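Local coordinates for ScaE cell-surface anchored scaffoldin protein (Ruminococcus flavefaciens, PDB 2ZF9) that probably binds dockerin modules through this type III cohesin module, attaching cellulosomal components to the bacterial cell surface, at residues A[71-76]-A[129-134]. Residues are numbered along the deposited sequence; the frame is centred on the assembly and turned at random.
Sequences IQFDPK and FVLQVP
Leu131 sets a methyl squarely on the ring of Phe73: CD2 sits 3.8 Å from the ring centroid and 6° off the normal, a CH-pi contact over one face. Its second methyl reaches back toward the root of the same side chain, with CD1 4.0 Å from Phe73 CB. Phe73 CG lies between its own backbone N and carbonyl carbon (chi1 46°), which turns the ring face to the leucine. A serine in place of Phe73 would probably strip Leu131 CD2 of the ring face it rests on and open a gap between the strands. Two residues earlier on each strand, Ile71 and Phe129 approach from opposite directions; Ile71 CG2 lies 4.0 Å from Phe129 CZ, while Ile71 CD1 meets Phe129 CE1. Phe110 stacks edge-to-face on Phe129. Segments 71-76 and 129-134 run in nearly the same direction, 18° apart, with no direct hydrogen bond between them; their strands, 66-73 and 124-132, face each other across the hydrophobic interior of the cohesin beta-sandwich. Strand 66-73 pairs with 109-115 and 142-149, strand 124-132 with 50-58. A polar link across the contact appears where both strands give way to loops. One water donates to Lys76 O and Gln132 O, 2.8 Å from each, bridging the two carbonyls. Beside it, Pro134 CD packs 3.7 Å from Lys76 O. Within 71-76, Asp74 OD2 accepts from Lys76 N through its anti lone pair at 3.0 Å, closing an Asx turn.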
loop_
_atom_site.group_PDB
_atom_site.type_symbol
_atom_site.label_atom_id
_atom_site.label_comp_id
_atom_site.label_asym_id
_atom_site.label_seq_id
_atom_site.Cartn_x
_atom_site.Cartn_y
_atom_site.Cartn_z
ATOM N N ILE A 71 2.951 -5.049 -0.466
ATOM C CA ILE A 71 2.680 -4.629 0.894
ATOM C C ILE A 71 3.353 -5.648 1.799
ATOM O O ILE A 71 3.152 -6.845 1.631
ATOM C CB ILE A 71 1.137 -4.604 1.151
ATOM C CG1 ILE A 71 0.515 -3.519 0.252
ATOM C CG2 ILE A 71 0.814 -4.369 2.657
ATOM C CD1 ILE A 71 -0.967 -3.585 0.203
ATOM N N GLN A 72 4.164 -5.172 2.733
ATOM C CA GLN A 72 4.824 -6.093 3.658
ATOM C C GLN A 72 4.450 -5.692 5.080
ATOM O O GLN A 72 4.128 -4.522 5.327
ATOM C CB GLN A 72 6.346 -6.066 3.486
ATOM C CG GLN A 72 6.963 -4.747 3.806
ATOM C CD GLN A 72 8.460 -4.746 3.576
ATOM O OE1 GLN A 72 8.996 -5.560 2.790
ATOM N NE2 GLN A 72 9.146 -3.822 4.238
ATOM N N PHE A 73 4.482 -6.658 5.990
ATOM C CA PHE A 73 4.056 -6.386 7.366
ATOM C C PHE A 73 4.915 -7.164 8.379
ATOM O O PHE A 73 5.567 -8.160 8.053
ATOM C CB PHE A 73 2.571 -6.729 7.544
ATOM C CG PHE A 73 2.181 -8.067 6.942
ATOM C CD1 PHE A 73 1.663 -8.144 5.623
ATOM C CD2 PHE A 73 2.318 -9.261 7.686
ATOM C CE1 PHE A 73 1.314 -9.378 5.053
ATOM C CE2 PHE A 73 1.958 -10.500 7.131
ATOM C CZ PHE A 73 1.446 -10.557 5.789
ATOM N N ASP A 74 4.889 -6.685 9.606
ATOM C CA ASP A 74 5.562 -7.353 10.731
ATOM C C ASP A 74 5.273 -8.857 10.650
ATOM O O ASP A 74 4.108 -9.251 10.634
ATOM C CB ASP A 74 4.964 -6.780 12.033
ATOM C CG ASP A 74 5.798 -7.121 13.251
ATOM O OD1 ASP A 74 6.292 -6.176 13.913
ATOM O OD2 ASP A 74 5.978 -8.323 13.492
ATOM N N PRO A 75 6.324 -9.712 10.608
ATOM C CA PRO A 75 6.154 -11.165 10.482
ATOM C C PRO A 75 5.318 -11.793 11.624
ATOM O O PRO A 75 4.841 -12.894 11.495
ATOM C CB PRO A 75 7.596 -11.700 10.527
ATOM C CG PRO A 75 8.452 -10.554 10.234
ATOM C CD PRO A 75 7.747 -9.344 10.742
ATOM N N LYS A 76 5.110 -11.076 12.717
ATOM C CA LYS A 76 4.227 -11.585 13.770
ATOM C C LYS A 76 2.750 -11.498 13.405
ATOM O O LYS A 76 1.903 -12.121 14.071
ATOM C CB LYS A 76 4.440 -10.796 15.069
ATOM C CG LYS A 76 5.695 -11.209 15.790
ATOM C CD LYS A 76 6.021 -10.247 16.912
ATOM C CE LYS A 76 7.286 -10.720 17.583
ATOM N NZ LYS A 76 7.688 -9.812 18.679
ATOM N N PHE A 129 -7.690 -5.390 3.134
ATOM C CA PHE A 129 -7.147 -6.708 3.492
ATOM C C PHE A 129 -7.169 -6.852 5.014
ATOM O O PHE A 129 -7.358 -5.867 5.734
ATOM C CB PHE A 129 -5.703 -6.920 2.935
ATOM C CG PHE A 129 -4.711 -5.820 3.330
ATOM C CD1 PHE A 129 -4.742 -4.577 2.695
ATOM C CD2 PHE A 129 -3.764 -6.039 4.356
ATOM C CE1 PHE A 129 -3.817 -3.575 3.035
ATOM C CE2 PHE A 129 -2.837 -5.036 4.703
ATOM C CZ PHE A 129 -2.881 -3.802 4.045
ATOM N N VAL A 130 -7.009 -8.077 5.494
ATOM C CA VAL A 130 -7.169 -8.348 6.928
ATOM C C VAL A 130 -5.872 -8.942 7.481
ATOM O O VAL A 130 -5.376 -9.940 6.942
ATOM C CB VAL A 130 -8.351 -9.355 7.183
ATOM C CG1 VAL A 130 -8.458 -9.768 8.657
ATOM C CG2 VAL A 130 -9.685 -8.737 6.728
ATOM N N LEU A 131 -5.367 -8.351 8.576
ATOM C CA LEU A 131 -4.202 -8.860 9.272
ATOM C C LEU A 131 -4.629 -9.236 10.670
ATOM O O LEU A 131 -5.384 -8.507 11.314
ATOM C CB LEU A 131 -3.069 -7.804 9.334
ATOM C CG LEU A 131 -2.437 -7.471 7.978
ATOM C CD1 LEU A 131 -1.409 -6.357 8.113
ATOM C CD2 LEU A 131 -1.792 -8.713 7.377
ATOM N N GLN A 132 -4.155 -10.383 11.132
ATOM C CA GLN A 132 -4.477 -10.808 12.481
ATOM C C GLN A 132 -3.300 -10.597 13.465
ATOM O O GLN A 132 -2.155 -10.961 13.204
ATOM C CB GLN A 132 -4.999 -12.253 12.488
ATOM C CG GLN A 132 -5.410 -12.746 13.907
ATOM C CD GLN A 132 -5.968 -14.162 13.890
ATOM O OE1 GLN A 132 -5.487 -15.013 13.146
ATOM N NE2 GLN A 132 -6.990 -14.420 14.724
ATOM N N VAL A 133 -3.618 -9.969 14.577
ATOM C CA VAL A 133 -2.666 -9.628 15.644
ATOM C C VAL A 133 -2.382 -10.887 16.477
ATOM O O VAL A 133 -3.272 -11.716 16.662
ATOM C CB VAL A 133 -3.311 -8.525 16.499
ATOM C CG1 VAL A 133 -2.479 -8.183 17.727
ATOM C CG2 VAL A 133 -3.551 -7.278 15.639
ATOM N N PRO A 134 -1.130 -11.081 16.919
ATOM C CA PRO A 134 -0.837 -12.327 17.679
ATOM C C PRO A 134 -1.498 -12.426 19.058
ATOM O O PRO A 134 -1.910 -11.425 19.645
ATOM C CB PRO A 134 0.685 -12.297 17.837
ATOM C CG PRO A 134 1.070 -10.850 17.661
ATOM C CD PRO A 134 0.082 -10.265 16.694
HETATM O O HOH W 1 -0.680 -13.090 14.273
#